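Long-range contact in IPT/TIG domain-containing protein (Bacteroides thetaiotaomicron, PDB 3TC9), which is of unknown function but, with its six-bladed beta-propeller and immunoglobulin-like domain, probably acts as an auxiliary nutrient-binding protein: residues Gly138-His151 with Leu154-Glu167. Numbering follows the deposited sequence.
Sequences GAVWLSFDPKNHNH and LVGEQHPTRLIDFE. With PO4 (phosphate ion), chain Q; EDO (1,2-ethanediol), chain U.
The ring edge of Phe144 receives Phe166, CE1 to CE1 at 3.9 Å, the two side chains crossing at about a right angle; His149 CE1 sits over the centre of one Phe144 face. At the Phe166 edge, in the ring plane, lies Asn150 O, which accepts a nearly straight bond from Phe166 N (2.8 Å, 168°). His151 carries Asn148 ND2 over one face and Asp165 OD1 at its edge; its ring plane stands 72° from the Asp165 carboxylate, and Leu163 CD1 packs on His151 CB at 3.6 Å. The His159 ring has Gln158 CG over one face, toward the rim, and a phosphate ion at its edge: NE2 of His159 donates to phosphate O3 (2.7 Å), while Gln158 NE2 reaches phosphate O2. With CG beside its backbone N (chi1 -60°), His159 also lays CD2 near Gly138 N; an alanine here would probably leave the phosphate without this donor and open a gap beside Gly138. A water joins Gly138 O to Pro160 O.

Strand pairing centres on Trp141 and Val155, an antiparallel hydrogen-bonded pair in which Val155 N donates to Trp141 O; Val140 N donates to Val155 O at 2.9 Å. Val155 CG2 presses on Trp141 CB (3.5 Å) and Val140 CG2. On the other face Leu142 CD2 rests on Leu154 CB, side by side.

The segments belong to one antiparallel propeller blade, strand 141-145 at its border, followed by 151-156, 159-165 and 170-175. Val155 and Trp141 face strand 181-186 of the next blade, whereas Val140, Leu142 and Phe144 pack on strand 401-407; Arg418, which pairs with Glu157, also binds the phosphate.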
ATOM      1  N   GLY B 138      25.861  19.706  -6.419  1.00 37.79           N
ATOM      2  CA  GLY B 138      25.862  18.275  -6.177  1.00 36.66           C
ATOM      3  C   GLY B 138      24.829  17.872  -5.141  1.00 42.69           C
ATOM      4  O   GLY B 138      24.543  18.629  -4.215  1.00 42.47           O
ATOM      5  N   ALA B 139      24.226  16.692  -5.332  1.00 40.31           N
ATOM      6  CA  ALA B 139      23.269  16.055  -4.420  1.00 40.03           C
ATOM      7  C   ALA B 139      23.528  14.564  -4.511  1.00 43.12           C
ATOM      8  O   ALA B 139      22.795  13.831  -5.186  1.00 42.59           O
ATOM      9  CB  ALA B 139      21.835  16.423  -4.783  1.00 40.06           C
ATOM     10  N   VAL B 140      24.657  14.138  -3.899  1.00 38.46           N
ATOM     11  CA  VAL B 140      25.175  12.757  -3.970  1.00 36.56           C
ATOM     12  C   VAL B 140      24.492  11.834  -2.957  1.00 41.37           C
ATOM     13  O   VAL B 140      24.530  10.613  -3.117  1.00 40.51           O
ATOM     14  CB  VAL B 140      26.719  12.694  -3.841  1.00 39.07           C
ATOM     15  CG1 VAL B 140      27.391  13.599  -4.870  1.00 37.67           C
ATOM     16  CG2 VAL B 140      27.215  13.011  -2.417  1.00 39.57           C
ATOM     17  N   TRP B 141      23.869  12.414  -1.924  1.00 38.66           N
ATOM     18  CA  TRP B 141      23.211  11.632  -0.888  1.00 38.23           C
ATOM     19  C   TRP B 141      22.057  12.433  -0.375  1.00 40.36           C
ATOM     20  O   TRP B 141      22.229  13.608  -0.062  1.00 39.53           O
ATOM     21  CB  TRP B 141      24.201  11.263   0.238  1.00 37.79           C
ATOM     22  CG  TRP B 141      23.808  10.047   1.004  1.00 39.05           C
ATOM     23  CD1 TRP B 141      23.059   9.997   2.144  1.00 42.23           C
ATOM     24  CD2 TRP B 141      24.131   8.683   0.671  1.00 38.68           C
ATOM     25  NE1 TRP B 141      22.917   8.687   2.559  1.00 41.25           N
ATOM     26  CE2 TRP B 141      23.586   7.866   1.686  1.00 41.92           C
ATOM     27  CE3 TRP B 141      24.904   8.081  -0.346  1.00 39.69           C
ATOM     28  CZ2 TRP B 141      23.733   6.478   1.682  1.00 41.05           C
ATOM     29  CZ3 TRP B 141      25.060   6.705  -0.342  1.00 40.54           C
ATOM     30  CH2 TRP B 141      24.479   5.917   0.664  1.00 41.18           C
ATOM     31  N   LEU B 142      20.858  11.834  -0.399  1.00 35.80           N
ATOM     32  CA  LEU B 142      19.628  12.496   0.033  1.00 35.67           C
ATOM     33  C   LEU B 142      19.103  11.785   1.277  1.00 39.24           C
ATOM     34  O   LEU B 142      19.092  10.550   1.305  1.00 36.74           O
ATOM     35  CB  LEU B 142      18.587  12.495  -1.105  1.00 34.82           C
ATOM     36  CG  LEU B 142      18.872  13.436  -2.276  1.00 39.00           C
ATOM     37  CD1 LEU B 142      18.093  13.038  -3.519  1.00 36.74           C
ATOM     38  CD2 LEU B 142      18.485  14.845  -1.934  1.00 44.86           C
ATOM     39  N   SER B 143      18.715  12.557   2.325  1.00 36.71           N
ATOM     40  CA  SER B 143      18.244  11.991   3.594  1.00 36.56           C
ATOM     41  C   SER B 143      17.262  12.914   4.296  1.00 41.73           C
ATOM     42  O   SER B 143      17.578  14.082   4.573  1.00 42.21           O
ATOM     43  CB  SER B 143      19.427  11.703   4.513  1.00 37.46           C
ATOM     44  OG  SER B 143      19.007  11.247   5.785  1.00 44.85           O
ATOM     45  N   PHE B 144      16.070  12.379   4.589  1.00 37.17           N
ATOM     46  CA  PHE B 144      15.052  13.101   5.339  1.00 37.17           C
ATOM     47  C   PHE B 144      15.442  13.170   6.804  1.00 41.61           C
ATOM     48  O   PHE B 144      16.096  12.266   7.317  1.00 40.23           O
ATOM     49  CB  PHE B 144      13.678  12.403   5.205  1.00 38.28           C
ATOM     50  CG  PHE B 144      12.909  12.817   3.984  1.00 39.58           C
ATOM     51  CD1 PHE B 144      12.343  14.090   3.895  1.00 41.35           C
ATOM     52  CD2 PHE B 144      12.775  11.950   2.898  1.00 41.48           C
ATOM     53  CE1 PHE B 144      11.667  14.492   2.745  1.00 41.57           C
ATOM     54  CE2 PHE B 144      12.089  12.349   1.745  1.00 42.80           C
ATOM     55  CZ  PHE B 144      11.543  13.617   1.678  1.00 41.19           C
ATOM     56  N   ASP B 145      15.012  14.220   7.488  1.00 40.62           N
ATOM     57  CA  ASP B 145      15.180  14.306   8.928  1.00 41.64           C
ATOM     58  C   ASP B 145      14.159  13.317   9.527  1.00 47.02           C
ATOM     59  O   ASP B 145      12.970  13.434   9.205  1.00 45.33           O
ATOM     60  CB  ASP B 145      14.947  15.752   9.406  1.00 43.54           C
ATOM     61  CG  ASP B 145      15.039  16.000  10.904  1.00 54.28           C
ATOM     62  OD1 ASP B 145      15.032  15.012  11.683  1.00 53.21           O
ATOM     63  OD2 ASP B 145      15.074  17.183  11.303  1.00 63.29           O
ATOM     64  N   PRO B 146      14.589  12.297  10.324  1.00 45.20           N
ATOM     65  CA  PRO B 146      13.610  11.337  10.869  1.00 45.55           C
ATOM     66  C   PRO B 146      12.539  11.986  11.757  1.00 51.67           C
ATOM     67  O   PRO B 146      11.451  11.419  11.879  1.00 52.08           O
ATOM     68  CB  PRO B 146      14.487  10.370  11.686  1.00 47.66           C
ATOM     69  CG  PRO B 146      15.863  10.517  11.113  1.00 51.14           C
ATOM     70  CD  PRO B 146      15.957  11.967  10.780  1.00 46.67           C
ATOM     71  N   LYS B 147      12.825  13.173  12.345  1.00 48.64           N
ATOM     72  CA  LYS B 147      11.893  13.887  13.228  1.00 49.82           C
ATOM     73  C   LYS B 147      11.121  14.979  12.496  1.00 53.66           C
ATOM     74  O   LYS B 147      10.243  15.618  13.085  1.00 54.80           O
ATOM     75  CB  LYS B 147      12.639  14.496  14.427  1.00 54.61           C
ATOM     76  CG  LYS B 147      13.371  13.491  15.314  1.00 75.91           C
ATOM     77  CD  LYS B 147      12.431  12.702  16.197  1.00 89.43           C
ATOM     78  CE  LYS B 147      13.165  11.886  17.216  1.00100.38           C
ATOM     79  NZ  LYS B 147      12.256  10.885  17.792  1.00108.73           N
ATOM     80  N   ASN B 148      11.452  15.217  11.225  1.00 48.86           N
ATOM     81  CA  ASN B 148      10.754  16.230  10.437  1.00 47.14           C
ATOM     82  C   ASN B 148      10.785  15.849   8.966  1.00 47.86           C
ATOM     83  O   ASN B 148      11.771  16.097   8.276  1.00 44.83           O
ATOM     84  CB  ASN B 148      11.337  17.627  10.660  1.00 45.43           C
ATOM     85  CG  ASN B 148      10.465  18.735  10.133  1.00 58.62           C
ATOM     86  OD1 ASN B 148       9.507  18.525   9.375  1.00 54.86           O
ATOM     87  ND2 ASN B 148      10.765  19.946  10.545  1.00 46.44           N
ATOM     88  N   HIS B 149       9.672  15.277   8.490  1.00 44.49           N
ATOM     89  CA  HIS B 149       9.519  14.838   7.119  1.00 42.01           C
ATOM     90  C   HIS B 149       9.384  16.026   6.132  1.00 46.68           C
ATOM     91  O   HIS B 149       9.324  15.813   4.906  1.00 45.48           O
ATOM     92  CB  HIS B 149       8.339  13.859   6.985  1.00 42.04           C
ATOM     93  CG  HIS B 149       8.480  12.969   5.790  1.00 43.54           C
ATOM     94  ND1 HIS B 149       9.559  12.104   5.652  1.00 44.61           N
ATOM     95  CD2 HIS B 149       7.718  12.895   4.680  1.00 43.49           C
ATOM     96  CE1 HIS B 149       9.401  11.527   4.473  1.00 42.97           C
ATOM     97  NE2 HIS B 149       8.308  11.973   3.853  1.00 42.55           N
ATOM     98  N   ASN B 150       9.396  17.272   6.640  1.00 43.10           N
ATOM     99  CA  ASN B 150       9.383  18.429   5.745  1.00 43.26           C
ATOM    100  C   ASN B 150      10.790  18.870   5.429  1.00 45.86           C
ATOM    101  O   ASN B 150      10.970  19.742   4.579  1.00 45.84           O
ATOM    102  CB  ASN B 150       8.581  19.606   6.320  1.00 46.14           C
ATOM    103  CG  ASN B 150       7.095  19.353   6.348  1.00 58.75           C
ATOM    104  OD1 ASN B 150       6.526  18.686   5.469  1.00 48.49           O
ATOM    105  ND2 ASN B 150       6.449  19.850   7.385  1.00 51.51           N
ATOM    106  N   HIS B 151      11.785  18.286   6.115  1.00 41.16           N
ATOM    107  CA  HIS B 151      13.187  18.649   5.954  1.00 40.84           C
ATOM    108  C   HIS B 151      13.959  17.533   5.263  1.00 42.66           C
ATOM    109  O   HIS B 151      14.142  16.447   5.812  1.00 39.33           O
ATOM    110  CB  HIS B 151      13.808  19.008   7.319  1.00 43.28           C
ATOM    111  CG  HIS B 151      13.275  20.290   7.889  1.00 48.06           C
ATOM    112  ND1 HIS B 151      13.672  20.750   9.136  1.00 51.15           N
ATOM    113  CD2 HIS B 151      12.398  21.176   7.361  1.00 49.44           C
ATOM    114  CE1 HIS B 151      13.049  21.900   9.306  1.00 50.93           C
ATOM    115  NE2 HIS B 151      12.251  22.183   8.276  1.00 50.37           N
ATOM    116  N   LEU B 154      20.712  17.098   1.941  1.00 40.34           N
ATOM    117  CA  LEU B 154      21.550  16.592   0.855  1.00 39.42           C
ATOM    118  C   LEU B 154      23.005  16.986   1.102  1.00 45.15           C
ATOM    119  O   LEU B 154      23.261  18.039   1.685  1.00 46.96           O
ATOM    120  CB  LEU B 154      21.060  17.076  -0.540  1.00 38.74           C
ATOM    121  CG  LEU B 154      21.155  18.594  -0.898  1.00 45.14           C
ATOM    122  CD1 LEU B 154      22.531  18.964  -1.510  1.00 44.77           C
ATOM    123  CD2 LEU B 154      20.115  18.967  -1.926  1.00 47.61           C
ATOM    124  N   VAL B 155      23.954  16.162   0.635  1.00 39.83           N
ATOM    125  CA  VAL B 155      25.387  16.439   0.680  1.00 40.24           C
ATOM    126  C   VAL B 155      25.837  16.434  -0.773  1.00 43.96           C
ATOM    127  O   VAL B 155      25.240  15.735  -1.578  1.00 41.10           O
ATOM    128  CB  VAL B 155      26.231  15.511   1.601  1.00 44.21           C
ATOM    129  CG1 VAL B 155      25.911  15.762   3.070  1.00 45.05           C
ATOM    130  CG2 VAL B 155      26.078  14.035   1.242  1.00 42.65           C
ATOM    131  N   GLY B 156      26.843  17.232  -1.105  1.00 43.52           N
ATOM    132  CA  GLY B 156      27.257  17.396  -2.491  1.00 43.35           C
ATOM    133  C   GLY B 156      28.726  17.293  -2.794  1.00 50.22           C
ATOM    134  O   GLY B 156      29.204  18.017  -3.669  1.00 52.17           O
ATOM    135  N   GLU B 157      29.442  16.353  -2.128  1.00 47.03           N
ATOM    136  CA  GLU B 157      30.888  16.121  -2.272  1.00 47.50           C
ATOM    137  C   GLU B 157      31.631  17.411  -1.910  1.00 50.77           C
ATOM    138  O   GLU B 157      31.600  17.797  -0.738  1.00 50.51           O
ATOM    139  CB  GLU B 157      31.274  15.577  -3.665  1.00 48.74           C
ATOM    140  CG  GLU B 157      31.128  14.065  -3.777  1.00 64.80           C
ATOM    141  CD  GLU B 157      31.209  13.433  -5.156  1.00 96.96           C
ATOM    142  OE1 GLU B 157      31.515  14.145  -6.144  1.00 88.41           O
ATOM    143  OE2 GLU B 157      30.972  12.204  -5.242  1.00 96.06           O
ATOM    144  N   GLN B 158      32.223  18.105  -2.898  1.00 47.30           N
ATOM    145  CA  GLN B 158      32.921  19.363  -2.651  1.00 49.11           C
ATOM    146  C   GLN B 158      31.925  20.520  -2.420  1.00 55.18           C
ATOM    147  O   GLN B 158      32.301  21.521  -1.813  1.00 56.09           O
ATOM    148  CB  GLN B 158      33.910  19.695  -3.794  1.00 50.57           C
ATOM    149  CG  GLN B 158      33.282  20.120  -5.126  1.00 49.21           C
ATOM    150  CD  GLN B 158      33.136  18.997  -6.121  1.00 61.57           C
ATOM    151  OE1 GLN B 158      32.904  17.828  -5.789  1.00 53.68           O
ATOM    152  NE2 GLN B 158      33.210  19.348  -7.380  1.00 60.74           N
ATOM    153  N   HIS B 159      30.660  20.364  -2.893  1.00 50.95           N
ATOM    154  CA  HIS B 159      29.621  21.383  -2.792  1.00 50.18           C
ATOM    155  C   HIS B 159      28.969  21.358  -1.405  1.00 53.33           C
ATOM    156  O   HIS B 159      29.118  20.358  -0.706  1.00 53.66           O
ATOM    157  CB  HIS B 159      28.597  21.204  -3.918  1.00 49.40           C
ATOM    158  CG  HIS B 159      29.209  21.309  -5.273  1.00 52.31           C
ATOM    159  ND1 HIS B 159      29.541  22.534  -5.823  1.00 54.68           N
ATOM    160  CD2 HIS B 159      29.567  20.332  -6.134  1.00 53.07           C
ATOM    161  CE1 HIS B 159      30.071  22.265  -7.004  1.00 53.56           C
ATOM    162  NE2 HIS B 159      30.106  20.954  -7.236  1.00 52.98           N
ATOM    163  N   PRO B 160      28.282  22.441  -0.966  1.00 50.02           N
ATOM    164  CA  PRO B 160      27.745  22.455   0.402  1.00 50.36           C
ATOM    165  C   PRO B 160      26.631  21.459   0.722  1.00 53.90           C
ATOM    166  O   PRO B 160      25.939  20.953  -0.162  1.00 51.74           O
ATOM    167  CB  PRO B 160      27.181  23.875   0.537  1.00 52.66           C
ATOM    168  CG  PRO B 160      27.807  24.665  -0.534  1.00 57.27           C
ATOM    169  CD  PRO B 160      28.013  23.725  -1.649  1.00 52.01           C
ATOM    170  N   THR B 161      26.468  21.204   2.035  1.00 50.66           N
ATOM    171  CA  THR B 161      25.395  20.435   2.637  1.00 48.99           C
ATOM    172  C   THR B 161      24.222  21.385   2.650  1.00 51.28           C
ATOM    173  O   THR B 161      24.354  22.526   3.105  1.00 52.64           O
ATOM    174  CB  THR B 161      25.812  19.906   4.002  1.00 57.71           C
ATOM    175  OG1 THR B 161      26.960  19.074   3.800  1.00 56.71           O
ATOM    176  CG2 THR B 161      24.695  19.108   4.685  1.00 54.69           C
ATOM    177  N   ARG B 162      23.104  20.970   2.059  1.00 43.73           N
ATOM    178  CA  ARG B 162      21.988  21.879   1.934  1.00 41.77           C
ATOM    179  C   ARG B 162      20.696  21.266   2.467  1.00 45.33           C
ATOM    180  O   ARG B 162      20.646  20.072   2.769  1.00 41.99           O
ATOM    181  CB  ARG B 162      21.856  22.319   0.466  1.00 39.38           C
ATOM    182  CG  ARG B 162      23.117  23.062  -0.006  1.00 49.36           C
ATOM    183  CD  ARG B 162      22.955  23.720  -1.342  1.00 54.34           C
ATOM    184  NE  ARG B 162      22.021  24.834  -1.273  1.00 53.98           N
ATOM    185  CZ  ARG B 162      21.747  25.643  -2.290  1.00 65.48           C
ATOM    186  NH1 ARG B 162      22.329  25.459  -3.469  1.00 56.10           N
ATOM    187  NH2 ARG B 162      20.894  26.642  -2.136  1.00 42.97           N
ATOM    188  N   LEU B 163      19.661  22.123   2.636  1.00 43.82           N
ATOM    189  CA  LEU B 163      18.359  21.715   3.142  1.00 42.16           C
ATOM    190  C   LEU B 163      17.248  22.134   2.184  1.00 45.13           C
ATOM    191  O   LEU B 163      17.185  23.292   1.773  1.00 44.65           O
ATOM    192  CB  LEU B 163      18.130  22.321   4.549  1.00 42.64           C
ATOM    193  CG  LEU B 163      16.723  22.253   5.125  1.00 46.01           C
ATOM    194  CD1 LEU B 163      16.308  20.809   5.411  1.00 46.04           C
ATOM    195  CD2 LEU B 163      16.574  23.151   6.338  1.00 42.38           C
ATOM    196  N   ILE B 164      16.375  21.176   1.840  1.00 40.82           N
ATOM    197  CA  ILE B 164      15.152  21.363   1.056  1.00 39.91           C
ATOM    198  C   ILE B 164      14.023  21.308   2.070  1.00 45.41           C
ATOM    199  O   ILE B 164      13.738  20.233   2.619  1.00 45.67           O
ATOM    200  CB  ILE B 164      14.989  20.327  -0.100  1.00 41.86           C
ATOM    201  CG1 ILE B 164      16.088  20.496  -1.194  1.00 41.84           C
ATOM    202  CG2 ILE B 164      13.578  20.376  -0.702  1.00 42.51           C
ATOM    203  CD1 ILE B 164      16.347  19.218  -1.999  1.00 42.22           C
ATOM    204  N   ASP B 165      13.451  22.475   2.388  1.00 42.58           N
ATOM    205  CA  ASP B 165      12.377  22.617   3.375  1.00 43.24           C
ATOM    206  C   ASP B 165      11.055  22.699   2.629  1.00 48.18           C
ATOM    207  O   ASP B 165      10.796  23.700   1.956  1.00 46.64           O
ATOM    208  CB  ASP B 165      12.634  23.864   4.244  1.00 46.14           C
ATOM    209  CG  ASP B 165      11.649  24.112   5.381  1.00 58.07           C
ATOM    210  OD1 ASP B 165      10.530  23.532   5.350  1.00 57.82           O
ATOM    211  OD2 ASP B 165      11.989  24.893   6.298  1.00 66.70           O
ATOM    212  N   PHE B 166      10.235  21.635   2.712  1.00 45.62           N
ATOM    213  CA  PHE B 166       8.956  21.558   1.992  1.00 44.86           C
ATOM    214  C   PHE B 166       7.885  22.460   2.577  1.00 51.14           C
ATOM    215  O   PHE B 166       6.978  22.854   1.849  1.00 50.44           O
ATOM    216  CB  PHE B 166       8.436  20.127   1.972  1.00 44.94           C
ATOM    217  CG  PHE B 166       9.162  19.225   1.011  1.00 44.65           C
ATOM    218  CD1 PHE B 166      10.288  18.507   1.417  1.00 46.02           C
ATOM    219  CD2 PHE B 166       8.694  19.042  -0.285  1.00 44.24           C
ATOM    220  CE1 PHE B 166      10.957  17.656   0.530  1.00 44.76           C
ATOM    221  CE2 PHE B 166       9.344  18.165  -1.162  1.00 45.62           C
ATOM    222  CZ  PHE B 166      10.480  17.489  -0.751  1.00 43.25           C
ATOM    223  N   GLU B 167       7.962  22.743   3.890  1.00 51.07           N
ATOM    224  CA  GLU B 167       6.996  23.576   4.601  1.00 53.44           C
ATOM    225  C   GLU B 167       7.142  25.030   4.174  1.00 57.78           C
ATOM    226  O   GLU B 167       6.150  25.650   3.806  1.00 58.13           O
ATOM    227  CB  GLU B 167       7.173  23.426   6.124  1.00 56.50           C
ATOM    228  CG  GLU B 167       6.157  24.211   6.947  1.00 74.46           C
ATOM    229  CD  GLU B 167       6.444  24.365   8.432  1.00109.79           C
ATOM    230  OE1 GLU B 167       7.627  24.268   8.835  1.00101.60           O
ATOM    231  OE2 GLU B 167       5.482  24.632   9.190  1.00111.20           O
TER
HETATM  232  P   PO4 Q 480      31.363  19.491 -10.546  1.00 62.32           P
HETATM  233  O1  PO4 Q 480      30.777  19.066 -11.943  1.00 68.33           O
HETATM  234  O2  PO4 Q 480      32.531  18.503 -10.160  1.00 69.05           O
HETATM  235  O3  PO4 Q 480      30.250  19.469  -9.458  1.00 67.81           O
HETATM  236  O4  PO4 Q 480      31.925  20.961 -10.547  1.00 69.53           O
HETATM  237  C1  EDO U 494      28.347   9.046  -2.919  1.00 58.26           C
HETATM  238  O1  EDO U 494      28.275   9.072  -1.499  1.00 59.26           O
HETATM  239  C2  EDO U 494      27.172   8.206  -3.394  1.00 58.32           C
HETATM  240  O2  EDO U 494      26.303   8.994  -4.212  1.00 57.03           O
HETATM  241  O   HOH W   1      25.309  20.914  -3.124  1.00 45.90           O